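Side-chain contacts in S-adenosylmethionine-dependent methyltransferase (Clostridium acetobutylicum, PDB 1Y8C), which probably transfers methyl groups from S-adenosylmethionine to a substrate that is not yet established: residues 108-111 against 112-116; 201-205 against 206-210; 146-149 against 150-154; 211-215 against 216-220; 49-52 against 53-57. All blocks are in the same frame, centred on the assembly; numbering follows the deposited sequence.

Contact 1 (108-111 against 112-116)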
loop_
_atom_site.group_PDB
_atom_site.type_symbol
_atom_site.label_atom_id
_atom_site.label_comp_id
_atom_site.label_asym_id
_atom_site.label_seq_id
_atom_site.Cartn_x
_atom_site.Cartn_y
_atom_site.Cartn_z
ATOM N N CYS A 108 2.529 -0.612 0.437
ATOM C CA CYS A 108 2.176 0.749 0.059
ATOM C C CYS A 108 0.688 1.001 -0.216
ATOM O O CYS A 108 -0.167 0.166 0.101
ATOM C CB CYS A 108 3.010 1.124 -1.171
ATOM S SG CYS A 108 4.788 0.706 -0.965
ATOM N N LEU A 109 0.393 2.170 -0.790
ATOM C CA LEU A 109 -0.969 2.560 -1.145
ATOM C C LEU A 109 -1.938 2.474 0.018
ATOM O O LEU A 109 -3.034 1.931 -0.115
ATOM C CB LEU A 109 -1.475 1.686 -2.289
ATOM C CG LEU A 109 -0.675 1.793 -3.592
ATOM C CD1 LEU A 109 -1.175 0.773 -4.596
ATOM C CD2 LEU A 109 -0.815 3.217 -4.146
ATOM N N ASP A 110 -1.529 3.024 1.153
ATOM C CA ASP A 110 -2.334 3.034 2.371
ATOM C C ASP A 110 -3.017 1.719 2.747
ATOM O O ASP A 110 -4.065 1.731 3.398
ATOM C CB ASP A 110 -3.374 4.190 2.349
ATOM C CG ASP A 110 -4.067 4.366 0.994
ATOM O OD1 ASP A 110 -3.442 4.909 0.064
ATOM O OD2 ASP A 110 -5.242 3.974 0.854
ATOM N N SER A 111 -2.422 0.586 2.381
ATOM C CA SER A 111 -3.036 -0.699 2.732
ATOM C C SER A 111 -3.127 -0.894 4.237
ATOM O O SER A 111 -4.097 -1.441 4.742
ATOM C CB SER A 111 -2.268 -1.855 2.098
ATOM O OG SER A 111 -2.554 -1.918 0.707
ATOM N N THR A 112 -2.113 -0.432 4.948
ATOM C CA THR A 112 -2.085 -0.524 6.394
ATOM C C THR A 112 -3.343 0.098 7.022
ATOM O O THR A 112 -3.808 -0.366 8.060
ATOM C CB THR A 112 -0.816 0.176 6.950
ATOM O OG1 THR A 112 0.346 -0.524 6.485
ATOM C CG2 THR A 112 -0.813 0.211 8.479
ATOM N N ASN A 113 -3.915 1.133 6.414
ATOM C CA ASN A 113 -5.110 1.726 7.013
ATOM C C ASN A 113 -6.333 0.816 6.974
ATOM O O ASN A 113 -7.285 1.050 7.698
ATOM C CB ASN A 113 -5.480 3.058 6.346
ATOM C CG ASN A 113 -4.415 4.113 6.511
ATOM O OD1 ASN A 113 -3.462 4.166 5.737
ATOM N ND2 ASN A 113 -4.561 4.957 7.529
ATOM N N TYR A 114 -6.316 -0.208 6.125
ATOM C CA TYR A 114 -7.447 -1.116 6.035
ATOM C C TYR A 114 -7.511 -2.055 7.236
ATOM O O TYR A 114 -8.486 -2.772 7.422
ATOM C CB TYR A 114 -7.398 -1.935 4.745
ATOM C CG TYR A 114 -7.660 -1.146 3.480
ATOM C CD1 TYR A 114 -6.663 -0.971 2.533
ATOM C CD2 TYR A 114 -8.912 -0.601 3.214
ATOM C CE1 TYR A 114 -6.895 -0.277 1.351
ATOM C CE2 TYR A 114 -9.156 0.097 2.028
ATOM C CZ TYR A 114 -8.134 0.251 1.100
ATOM O OH TYR A 114 -8.337 0.929 -0.085
ATOM N N ILE A 115 -6.467 -2.073 8.046
ATOM C CA ILE A 115 -6.488 -2.906 9.230
ATOM C C ILE A 115 -7.070 -1.996 10.299
ATOM O O ILE A 115 -6.341 -1.363 11.061
ATOM C CB ILE A 115 -5.083 -3.334 9.629
ATOM C CG1 ILE A 115 -4.423 -4.060 8.452
ATOM C CG2 ILE A 115 -5.153 -4.224 10.872
ATOM C CD1 ILE A 115 -2.932 -4.291 8.621
ATOM N N ILE A 116 -8.394 -1.927 10.345
ATOM C CA ILE A 116 -9.079 -1.047 11.287
ATOM C C ILE A 116 -9.076 -1.445 12.749
ATOM O O ILE A 116 -9.479 -0.664 13.600
ATOM C CB ILE A 116 -10.530 -0.803 10.833
ATOM C CG1 ILE A 116 -11.328 -2.105 10.853
ATOM C CG2 ILE A 116 -10.520 -0.221 9.424
ATOM C CD1 ILE A 116 -12.788 -1.909 10.451
#
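Ser-111 and Tyr-114 meet where a type I' beta turn, Cys-108 to Ser-111, runs into the 3-10 segment 112-114, in the loop after strand 104-107 of the Rossmann-like methyltransferase sheet. Two successive i to i+3 bonds wind the 3-10 segment. Asn-113 N reaches Asp-110 O at 3.1 Å, and Tyr-114 N reaches Ser-111 O at 2.9 Å, each donor standing above the plane of its carbonyl. Because Tyr-114 CG lies beside its own backbone N (chi1 -70°), the ring is laid back along the chain: Ser-111 O sits at its edge, 3.4 Å from CD1, with Ser-111 CA 3.6 Å from the same carbon. Asp-110 touches the 3-10 segment through CB, 3.4 Å from Asn-113 OD1, while Asp-110 OD1 makes salt bridges to Arg-15 and Arg-237. Asn-113 OD1 in turn accepts a bond from Asn-143 N, tying the segment to strand 136-143. Across the ends of the beta turn, Ser-111 OG gives a weak hydrogen bond to Cys-108 O, 3.2 Å away.

Contact 2 (201-205 against 206-210). With SO4 (sulfate ion), chain B.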
loop_
_atom_site.group_PDB
_atom_site.type_symbol
_atom_site.label_atom_id
_atom_site.label_comp_id
_atom_site.label_asym_id
_atom_site.label_seq_id
_atom_site.Cartn_x
_atom_site.Cartn_y
_atom_site.Cartn_z
ATOM N N ARG A 201 -8.880 3.219 8.883
ATOM C CA ARG A 201 -8.836 3.823 10.201
ATOM C C ARG A 201 -7.807 4.929 10.214
ATOM O O ARG A 201 -6.745 4.816 9.598
ATOM C CB ARG A 201 -8.481 2.812 11.294
ATOM C CG ARG A 201 -9.066 3.238 12.629
ATOM C CD ARG A 201 -8.140 3.048 13.805
ATOM N NE ARG A 201 -8.413 1.807 14.526
ATOM C CZ ARG A 201 -8.255 1.660 15.842
ATOM N NH1 ARG A 201 -7.832 2.680 16.580
ATOM N NH2 ARG A 201 -8.512 0.492 16.428
ATOM N N ALA A 202 -8.119 6.005 10.921
ATOM C CA ALA A 202 -7.200 7.119 10.999
ATOM C C ALA A 202 -6.307 6.949 12.216
ATOM O O ALA A 202 -6.691 7.285 13.333
ATOM C CB ALA A 202 -7.972 8.422 11.075
ATOM N N TYR A 203 -5.110 6.421 11.985
ATOM C CA TYR A 203 -4.141 6.195 13.049
ATOM C C TYR A 203 -3.233 7.402 13.260
ATOM O O TYR A 203 -2.781 8.027 12.298
ATOM C CB TYR A 203 -3.270 4.979 12.724
ATOM C CG TYR A 203 -3.961 3.646 12.864
ATOM C CD1 TYR A 203 -4.156 2.817 11.756
ATOM C CD2 TYR A 203 -4.388 3.191 14.113
ATOM C CE1 TYR A 203 -4.756 1.569 11.893
ATOM C CE2 TYR A 203 -4.982 1.943 14.260
ATOM C CZ TYR A 203 -5.164 1.139 13.151
ATOM O OH TYR A 203 -5.756 -0.096 13.298
ATOM N N LYS A 204 -2.960 7.722 14.520
ATOM C CA LYS A 204 -2.080 8.839 14.840
ATOM C C LYS A 204 -0.649 8.331 14.868
ATOM O O LYS A 204 -0.397 7.208 15.294
ATOM C CB LYS A 204 -2.452 9.442 16.196
ATOM C CG LYS A 204 -3.817 10.102 16.203
ATOM C CD LYS A 204 -4.062 10.863 17.490
ATOM C CE LYS A 204 -5.343 11.678 17.418
ATOM N NZ LYS A 204 -5.551 12.457 18.674
ATOM N N GLU A 205 0.287 9.154 14.408
ATOM C CA GLU A 205 1.691 8.764 14.381
ATOM C C GLU A 205 2.160 8.232 15.728
ATOM O O GLU A 205 3.017 7.351 15.806
ATOM C CB GLU A 205 2.542 9.951 13.979
ATOM C CG GLU A 205 2.194 10.462 12.627
ATOM C CD GLU A 205 2.876 11.767 12.319
ATOM O OE1 GLU A 205 4.112 11.757 12.101
ATOM O OE2 GLU A 205 2.173 12.804 12.306
ATOM N N GLU A 206 1.585 8.781 16.786
ATOM C CA GLU A 206 1.915 8.373 18.138
ATOM C C GLU A 206 1.497 6.917 18.331
ATOM O O GLU A 206 2.234 6.123 18.914
ATOM C CB GLU A 206 1.179 9.272 19.124
ATOM C CG GLU A 206 1.588 9.105 20.563
ATOM C CD GLU A 206 0.699 9.902 21.507
ATOM O OE1 GLU A 206 1.000 9.926 22.724
ATOM O OE2 GLU A 206 -0.303 10.501 21.037
ATOM N N ASP A 207 0.315 6.575 17.831
ATOM C CA ASP A 207 -0.212 5.213 17.931
ATOM C C ASP A 207 0.579 4.240 17.069
ATOM O O ASP A 207 0.817 3.101 17.462
ATOM C CB ASP A 207 -1.669 5.176 17.479
ATOM C CG ASP A 207 -2.578 5.988 18.371
ATOM O OD1 ASP A 207 -3.661 6.396 17.878
ATOM O OD2 ASP A 207 -2.214 6.210 19.554
ATOM N N ILE A 208 0.959 4.685 15.881
ATOM C CA ILE A 208 1.714 3.833 14.987
ATOM C C ILE A 208 3.073 3.539 15.602
ATOM O O ILE A 208 3.520 2.393 15.638
ATOM C CB ILE A 208 1.916 4.504 13.621
ATOM C CG1 ILE A 208 0.577 4.596 12.885
ATOM C CG2 ILE A 208 2.945 3.723 12.809
ATOM C CD1 ILE A 208 -0.000 3.253 12.466
ATOM N N GLU A 209 3.730 4.589 16.079
ATOM C CA GLU A 209 5.037 4.451 16.689
ATOM C C GLU A 209 4.983 3.453 17.837
ATOM O O GLU A 209 5.871 2.609 17.972
ATOM C CB GLU A 209 5.527 5.821 17.164
ATOM C CG GLU A 209 6.476 6.494 16.159
ATOM C CD GLU A 209 5.967 7.819 15.582
ATOM O OE1 GLU A 209 5.882 8.812 16.340
ATOM O OE2 GLU A 209 5.664 7.862 14.367
ATOM N N LYS A 210 3.930 3.531 18.650
ATOM C CA LYS A 210 3.775 2.612 19.776
ATOM C C LYS A 210 3.582 1.176 19.265
ATOM O O LYS A 210 4.288 0.265 19.687
ATOM C CB LYS A 210 2.585 3.032 20.650
ATOM C CG LYS A 210 2.518 2.295 21.990
ATOM C CD LYS A 210 1.390 2.796 22.904
ATOM C CE LYS A 210 0.011 2.288 22.480
ATOM N NZ LYS A 210 -0.158 0.806 22.654
HETATM S S SO4 B . -0.104 12.771 16.305
HETATM O O1 SO4 B . 0.888 13.432 15.430
HETATM O O2 SO4 B . 0.529 11.625 16.988
HETATM O O3 SO4 B . -0.589 13.738 17.317
HETATM O O4 SO4 B . -1.245 12.300 15.493
#
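Lys-204 O takes the amide of Ile-208 at 2.9 Å, with N nearly in line with the C=O bond, and a weak, strongly bent bond from Asp-207 N. One residue on, Glu-205 O receives Glu-209 N at 2.9 Å. Over this backbone, Asp-207 and Lys-204 cross obliquely, Asp-207 OD1 lying 3.7 Å from Lys-204 CB. The extended lysine chain then carries Lys-204 NZ to 6.4 Å from Asp-207 OD1 and into a cation-pi contact with Tyr-145. Tyr-203 meets Ile-208 at about a right angle, its CB 3.7 Å from the isoleucine CD1. Lys-204 is the N-cap of helix 205-214, and a sulfate, probably from the crystallisation liquor, occupies the amide end of the helix: Glu-206 N donates to sulfate O2 at 3.0 Å. The positive end of the helix dipole would favour an anion here. Farther out, Glu-205 OE1 and Glu-209 OE2 come within 4.8 Å with Lys-222 beside both, in a salt bridge to the first and a long, weak ion pair to the second, which probably offsets their like charges; Tyr-240 OH is hydrogen-bonded to Glu-209. Behind the cap, Tyr-203 CE2 lies over one face of the Arg-201 guanidinium, offset toward its rim; Tyr-203 OH and Arg-201 NE are hydrogen-bonded to the carbonyls of Ile-115 and Ile-116.

Contact 3 (146-149 against 150-154); sequences YKLS and QVLGN
Helix 145-152, which leads from strand 136-143 of the methyltransferase sheet toward the four-stranded antiparallel sheet, is wound in pi-type turns over most of its length, from 147 to 152, and Tyr-146 packs on Gln-150 just where the widening begins. Tyr-146 O still receives the ordinary i+4 amide, Gln-150 N at 2.8 Å, but also a weak bond from Val-151 N. Beyond it the spacing becomes i+5: Leu-152 N bonds to Lys-147 O at 2.8 Å and Gly-153 N to Leu-148 O at 3.0 Å. The Tyr-146 ring stands out from the helix with CG opposite the backbone N (chi1 -177°), and Gln-150 CB lies over one face in a CH-pi contact, 3.9 Å from the ring centroid and 18° off its normal. Val-151 CG2 approaches the same ring obliquely, 3.7 Å from CE2. Phe-234 adds an edge-to-face contact with this tyrosine. On the inner side, Leu-148 and Leu-152 run side by side in the same direction, touching at CD2 and CD1; Leu-148 also meets Ala-202 and Leu-152 meets Trp-168, so the pair faces both the chain after strand 191-201 and strand 164-173. Ser-149 OG is hydrogen-bonded to Tyr-145 O one turn back. Gly-153 leaves the helix with positive phi (44°), its CA 3.5 Å from Ser-149 O.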
loop_
_atom_site.group_PDB
_atom_site.type_symbol
_atom_site.label_atom_id
_atom_site.label_comp_id
_atom_site.label_asym_id
_atom_site.label_seq_id
_atom_site.Cartn_x
_atom_site.Cartn_y
_atom_site.Cartn_z
ATOM N N TYR A 146 -4.817 13.445 9.534
ATOM C CA TYR A 146 -5.422 14.675 9.060
ATOM C C TYR A 146 -6.125 14.473 7.736
ATOM O O TYR A 146 -7.182 15.048 7.492
ATOM C CB TYR A 146 -4.357 15.750 8.909
ATOM C CG TYR A 146 -4.896 17.093 8.486
ATOM C CD1 TYR A 146 -5.538 17.938 9.401
ATOM C CD2 TYR A 146 -4.756 17.530 7.166
ATOM C CE1 TYR A 146 -6.016 19.190 9.005
ATOM C CE2 TYR A 146 -5.233 18.768 6.762
ATOM C CZ TYR A 146 -5.854 19.591 7.678
ATOM O OH TYR A 146 -6.282 20.824 7.266
ATOM N N LYS A 147 -5.531 13.649 6.883
ATOM C CA LYS A 147 -6.079 13.375 5.564
ATOM C C LYS A 147 -7.440 12.680 5.649
ATOM O O LYS A 147 -8.386 13.066 4.963
ATOM C CB LYS A 147 -5.089 12.514 4.787
ATOM C CG LYS A 147 -5.226 12.577 3.292
ATOM C CD LYS A 147 -6.185 11.537 2.782
ATOM C CE LYS A 147 -6.045 11.389 1.278
ATOM N NZ LYS A 147 -6.245 12.698 0.594
ATOM N N LEU A 148 -7.552 11.669 6.501
ATOM C CA LEU A 148 -8.808 10.953 6.616
ATOM C C LEU A 148 -9.866 11.711 7.410
ATOM O O LEU A 148 -11.052 11.697 7.054
ATOM C CB LEU A 148 -8.571 9.592 7.260
ATOM C CG LEU A 148 -7.497 8.738 6.594
ATOM C CD1 LEU A 148 -7.304 7.472 7.410
ATOM C CD2 LEU A 148 -7.893 8.413 5.148
ATOM N N SER A 149 -9.445 12.376 8.481
ATOM C CA SER A 149 -10.384 13.103 9.335
ATOM C C SER A 149 -10.837 14.462 8.783
ATOM O O SER A 149 -12.008 14.824 8.924
ATOM C CB SER A 149 -9.781 13.302 10.724
ATOM O OG SER A 149 -8.662 14.165 10.667
ATOM N N GLN A 150 -9.928 15.208 8.154
ATOM C CA GLN A 150 -10.278 16.515 7.616
ATOM C C GLN A 150 -10.462 16.519 6.106
ATOM O O GLN A 150 -11.577 16.649 5.615
ATOM C CB GLN A 150 -9.210 17.539 7.988
ATOM C CG GLN A 150 -8.937 17.645 9.469
ATOM C CD GLN A 150 -10.197 17.869 10.260
ATOM O OE1 GLN A 150 -11.151 18.460 9.760
ATOM N NE2 GLN A 150 -10.210 17.408 11.504
ATOM N N VAL A 151 -9.364 16.376 5.371
ATOM C CA VAL A 151 -9.405 16.398 3.915
ATOM C C VAL A 151 -10.469 15.472 3.320
ATOM O O VAL A 151 -11.050 15.782 2.277
ATOM C CB VAL A 151 -8.026 16.061 3.331
ATOM C CG1 VAL A 151 -8.005 16.367 1.849
ATOM C CG2 VAL A 151 -6.951 16.858 4.060
ATOM N N LEU A 152 -10.723 14.332 3.956
ATOM C CA LEU A 152 -11.768 13.439 3.463
ATOM C C LEU A 152 -13.043 13.678 4.263
ATOM O O LEU A 152 -14.062 14.082 3.705
ATOM C CB LEU A 152 -11.367 11.971 3.589
ATOM C CG LEU A 152 -10.417 11.381 2.552
ATOM C CD1 LEU A 152 -10.373 9.883 2.753
ATOM C CD2 LEU A 152 -10.897 11.689 1.146
ATOM N N GLY A 153 -12.976 13.432 5.569
ATOM C CA GLY A 153 -14.128 13.623 6.430
ATOM C C GLY A 153 -15.434 13.095 5.866
ATOM O O GLY A 153 -15.536 11.912 5.540
ATOM N N ASN A 154 -16.428 13.981 5.755
ATOM C CA ASN A 154 -17.756 13.648 5.228
ATOM C C ASN A 154 -18.069 14.498 3.985
ATOM O O ASN A 154 -19.077 15.200 3.948
ATOM C CB ASN A 154 -18.829 13.923 6.291
ATOM C CG ASN A 154 -18.585 13.168 7.589
ATOM O OD1 ASN A 154 -18.872 11.974 7.700
ATOM N ND2 ASN A 154 -18.046 13.868 8.581
#

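Contact 4 (211-215 against 216-220); sequences YLKHG and QLNIL
Leu-212 forms the tight part of this junction, reaching from the last turn of helix 205-214 to the strand that follows. Its CD1 presses on Ile-219 CG1 at 3.8 Å, the two side chains crossing at about a right angle, and its other methyl, CD2, meets Leu-217 CD1 more loosely at 4.2 Å. Leu-217 is also held against the turn, its CG 3.3 Å from Gly-215 O. Val-242 and Leu-244 of strand 237-244 continue this apolar layer, against Leu-212 and Leu-217 respectively. The solvent side is much looser. Lys-213 and Asn-218 lie alongside each other and point the same way, yet Lys-213 NZ stays 4.2 Å from Asn-218 OD1. Gln-216 is exposed, and its side chain, bent at chi2 (-67°), curls back so that NE2 comes 3.5 Å from Lys-213 O. Beneath it the backbone is firmer: Gln-216 N bonds to Lys-213 O at 2.8 Å, and Leu-217 N makes a weak bond to Leu-212 O at 3.3 Å. With Gln-216 in the left-handed region (phi 57°), this pair of bonds fits a Schellman motif, which ends the helix and turns the chain into an edge strand, 217-224, of the seven-stranded methyltransferase sheet.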
loop_
_atom_site.group_PDB
_atom_site.type_symbol
_atom_site.label_atom_id
_atom_site.label_comp_id
_atom_site.label_asym_id
_atom_site.label_seq_id
_atom_site.Cartn_x
_atom_site.Cartn_y
_atom_site.Cartn_z
ATOM N N TYR A 211 2.634 0.988 18.348
ATOM C CA TYR A 211 2.361 -0.327 17.779
ATOM C C TYR A 211 3.580 -0.911 17.078
ATOM O O TYR A 211 3.754 -2.125 17.036
ATOM C CB TYR A 211 1.192 -0.242 16.797
ATOM C CG TYR A 211 -0.109 0.212 17.427
ATOM C CD1 TYR A 211 -1.160 0.691 16.639
ATOM C CD2 TYR A 211 -0.297 0.149 18.811
ATOM C CE1 TYR A 211 -2.364 1.097 17.218
ATOM C CE2 TYR A 211 -1.495 0.549 19.397
ATOM C CZ TYR A 211 -2.528 1.021 18.596
ATOM O OH TYR A 211 -3.726 1.384 19.179
ATOM N N LEU A 212 4.421 -0.052 16.518
ATOM C CA LEU A 212 5.621 -0.528 15.851
ATOM C C LEU A 212 6.542 -1.148 16.882
ATOM O O LEU A 212 6.972 -2.286 16.728
ATOM C CB LEU A 212 6.352 0.616 15.153
ATOM C CG LEU A 212 5.911 0.962 13.735
ATOM C CD1 LEU A 212 6.742 2.123 13.232
ATOM C CD2 LEU A 212 6.078 -0.243 12.831
ATOM N N LYS A 213 6.841 -0.388 17.933
ATOM C CA LYS A 213 7.716 -0.855 19.002
ATOM C C LYS A 213 7.220 -2.192 19.536
ATOM O O LYS A 213 8.006 -3.078 19.867
ATOM C CB LYS A 213 7.757 0.171 20.138
ATOM C CG LYS A 213 8.617 1.403 19.853
ATOM C CD LYS A 213 10.105 1.073 19.940
ATOM C CE LYS A 213 10.966 2.327 20.001
ATOM N NZ LYS A 213 12.372 1.993 20.371
ATOM N N HIS A 214 5.905 -2.329 19.615
ATOM C CA HIS A 214 5.297 -3.552 20.096
ATOM C C HIS A 214 5.753 -4.711 19.205
ATOM O O HIS A 214 5.903 -5.841 19.668
ATOM C CB HIS A 214 3.772 -3.392 20.066
ATOM C CG HIS A 214 3.020 -4.587 20.558
ATOM N ND1 HIS A 214 2.895 -5.748 19.821
ATOM C CD2 HIS A 214 2.342 -4.801 21.711
ATOM C CE1 HIS A 214 2.172 -6.621 20.497
ATOM N NE2 HIS A 214 1.823 -6.071 21.649
ATOM N N GLY A 215 5.979 -4.415 17.927
ATOM C CA GLY A 215 6.421 -5.433 16.990
ATOM C C GLY A 215 7.935 -5.542 16.948
ATOM O O GLY A 215 8.505 -6.095 16.004
ATOM N N GLN A 216 8.589 -5.005 17.974
ATOM C CA GLN A 216 10.038 -5.053 18.059
ATOM C C GLN A 216 10.698 -4.417 16.836
ATOM O O GLN A 216 11.818 -4.767 16.475
ATOM C CB GLN A 216 10.500 -6.508 18.200
ATOM C CG GLN A 216 9.924 -7.215 19.410
ATOM C CD GLN A 216 10.441 -6.634 20.709
ATOM O OE1 GLN A 216 11.568 -6.919 21.121
ATOM N NE2 GLN A 216 9.631 -5.800 21.353
ATOM N N LEU A 217 10.004 -3.483 16.197
ATOM C CA LEU A 217 10.546 -2.804 15.026
ATOM C C LEU A 217 11.028 -1.392 15.387
ATOM O O LEU A 217 10.359 -0.681 16.128
ATOM C CB LEU A 217 9.474 -2.735 13.944
ATOM C CG LEU A 217 9.061 -4.101 13.402
ATOM C CD1 LEU A 217 7.888 -3.965 12.447
ATOM C CD2 LEU A 217 10.249 -4.729 12.707
ATOM N N ASN A 218 12.189 -0.994 14.873
ATOM C CA ASN A 218 12.743 0.336 15.151
ATOM C C ASN A 218 12.585 1.264 13.935
ATOM O O ASN A 218 12.757 0.839 12.787
ATOM C CB ASN A 218 14.233 0.213 15.536
ATOM C CG ASN A 218 14.883 1.565 15.857
ATOM O OD1 ASN A 218 14.458 2.271 16.780
ATOM N ND2 ASN A 218 15.923 1.924 15.096
ATOM N N ILE A 219 12.261 2.531 14.187
ATOM C CA ILE A 219 12.080 3.492 13.099
ATOM C C ILE A 219 13.407 4.039 12.581
ATOM O O ILE A 219 14.232 4.535 13.347
ATOM C CB ILE A 219 11.181 4.678 13.534
ATOM C CG1 ILE A 219 9.816 4.160 13.981
ATOM C CG2 ILE A 219 10.978 5.641 12.368
ATOM C CD1 ILE A 219 8.886 5.245 14.449
ATOM N N LEU A 220 13.605 3.936 11.272
ATOM C CA LEU A 220 14.831 4.408 10.640
ATOM C C LEU A 220 14.588 5.756 9.977
ATOM O O LEU A 220 15.522 6.497 9.675
ATOM C CB LEU A 220 15.310 3.393 9.597
ATOM C CG LEU A 220 16.622 2.654 9.896
ATOM C CD1 LEU A 220 16.581 2.022 11.281
ATOM C CD2 LEU A 220 16.852 1.597 8.836
#

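Contact 5 (49-52 against 53-57)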
loop_
_atom_site.group_PDB
_atom_site.type_symbol
_atom_site.label_atom_id
_atom_site.label_comp_id
_atom_site.label_asym_id
_atom_site.label_seq_id
_atom_site.Cartn_x
_atom_site.Cartn_y
_atom_site.Cartn_z
ATOM N N GLY A 49 0.118 -5.393 -8.931
ATOM C CA GLY A 49 1.542 -5.338 -9.182
ATOM C C GLY A 49 2.137 -4.093 -9.801
ATOM O O GLY A 49 3.182 -4.172 -10.449
ATOM N N ASN A 50 1.506 -2.942 -9.596
ATOM C CA ASN A 50 2.019 -1.702 -10.169
ATOM C C ASN A 50 3.295 -1.220 -9.514
ATOM O O ASN A 50 4.048 -0.445 -10.088
ATOM C CB ASN A 50 0.950 -0.611 -10.103
ATOM C CG ASN A 50 -0.120 -0.808 -11.146
ATOM O OD1 ASN A 50 0.174 -1.254 -12.254
ATOM N ND2 ASN A 50 -1.360 -0.468 -10.815
ATOM N N LEU A 51 3.550 -1.701 -8.312
ATOM C CA LEU A 51 4.741 -1.298 -7.596
ATOM C C LEU A 51 5.733 -2.460 -7.640
ATOM O O LEU A 51 6.946 -2.265 -7.670
ATOM C CB LEU A 51 4.343 -0.963 -6.166
ATOM C CG LEU A 51 5.105 0.087 -5.375
ATOM C CD1 LEU A 51 4.144 0.743 -4.404
ATOM C CD2 LEU A 51 6.265 -0.535 -4.647
ATOM N N THR A 52 5.199 -3.674 -7.671
ATOM C CA THR A 52 6.018 -4.877 -7.698
ATOM C C THR A 52 6.855 -4.972 -8.971
ATOM O O THR A 52 8.032 -5.346 -8.923
ATOM C CB THR A 52 5.142 -6.136 -7.598
ATOM O OG1 THR A 52 4.040 -5.877 -6.719
ATOM C CG2 THR A 52 5.949 -7.298 -7.052
ATOM N N GLU A 53 6.248 -4.642 -10.110
ATOM C CA GLU A 53 6.949 -4.712 -11.389
ATOM C C GLU A 53 8.146 -3.763 -11.448
ATOM O O GLU A 53 9.031 -3.938 -12.272
ATOM C CB GLU A 53 5.996 -4.404 -12.545
ATOM C CG GLU A 53 5.466 -2.990 -12.528
ATOM C CD GLU A 53 4.579 -2.665 -13.709
ATOM O OE1 GLU A 53 3.856 -1.646 -13.630
ATOM O OE2 GLU A 53 4.600 -3.407 -14.717
ATOM N N ASN A 54 8.181 -2.762 -10.580
ATOM C CA ASN A 54 9.298 -1.832 -10.572
ATOM C C ASN A 54 10.457 -2.317 -9.704
ATOM O O ASN A 54 11.618 -2.137 -10.062
ATOM C CB ASN A 54 8.839 -0.457 -10.075
ATOM C CG ASN A 54 8.031 0.295 -11.110
ATOM O OD1 ASN A 54 7.446 -0.307 -12.008
ATOM N ND2 ASN A 54 7.986 1.619 -10.986
ATOM N N LEU A 55 10.137 -2.934 -8.567
ATOM C CA LEU A 55 11.141 -3.408 -7.612
ATOM C C LEU A 55 11.561 -4.859 -7.821
ATOM O O LEU A 55 12.698 -5.232 -7.537
ATOM C CB LEU A 55 10.603 -3.242 -6.190
ATOM C CG LEU A 55 10.240 -1.829 -5.753
ATOM C CD1 LEU A 55 9.312 -1.878 -4.566
ATOM C CD2 LEU A 55 11.507 -1.064 -5.424
ATOM N N CYS A 56 10.635 -5.673 -8.308
ATOM C CA CYS A 56 10.907 -7.082 -8.550
ATOM C C CYS A 56 12.180 -7.345 -9.376
ATOM O O CYS A 56 12.975 -8.224 -9.032
ATOM C CB CYS A 56 9.702 -7.724 -9.238
ATOM S SG CYS A 56 10.053 -9.348 -9.892
ATOM N N PRO A 57 12.389 -6.596 -10.478
ATOM C CA PRO A 57 13.588 -6.802 -11.305
ATOM C C PRO A 57 14.914 -6.461 -10.630
ATOM O O PRO A 57 15.986 -6.817 -11.125
ATOM C CB PRO A 57 13.324 -5.926 -12.523
ATOM C CG PRO A 57 12.460 -4.845 -11.979
ATOM C CD PRO A 57 11.498 -5.607 -11.109
#
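Thr-52 O accepts the amide of Cys-56 at 2.7 Å with N almost straight out beyond the oxygen, while one turn earlier Gly-49 O takes Glu-53 N at 3.1 Å. Between them Leu-51 O binds Asn-54 N at 3.2 Å, from a donor well above the carbonyl plane, and Leu-55 N adds only weak bonds. The threonine hydroxyl is hydrogen-bonded to Asp-43 at the end of strand 40-44, and Asn-54 ND2 to Ser-24 OG. The aliphatic part of Glu-53 folds back over the loop: with CG placed between N and C (chi1 65°), Glu-53 CG lies 3.3 Å from Gly-49 O. The carboxylate runs beside the Asn-50 amide, planes 40° apart, with Glu-53 OE1 4.0 Å from Asn-50 OD1. On the inner face Leu-51 and Leu-55 point the same way and lie against each other through Leu-51 CD2 and Leu-55 CD1; Leu-55 continues onto Tyr-41 and Ile-28. Gly-49 has positive phi (74°) in the glycine-rich loop after the first strand, a segment that lines the S-adenosylmethionine site in related methyltransferases. The Gly-49 carbonyl fastens this loop to the helix, while the Thr-52 hydroxyl ties the first residue of that helix to strand 40-44, so that the bonds bracket the loop from both ends.

Along the chain the order is contact 5, contact 1, contact 3, contact 2, contact 4. Contacts 5 and 1 follow strands 40-44 and 104-107, neighbours in the seven-stranded sheet; their centres are about 19 Å apart, yet Leu-51 CD1 touches Cys-108 CB. Contact 1 lies nearest the middle of the chain and also touches contacts 2 and 3, whose centres are about 12 Å and about 15 Å from its own. Contacts 2 and 4 occupy the two ends of one helix, their centres about 12 Å apart, and contact 3 also packs against contact 2, centres about 15 Å apart. Contacts 3 and 5, with centres about 30 Å apart, lie on opposite sides of the chain's centre. The loop 108-116 thus connects the probable cofactor-binding part with the region bordering the antiparallel sheet.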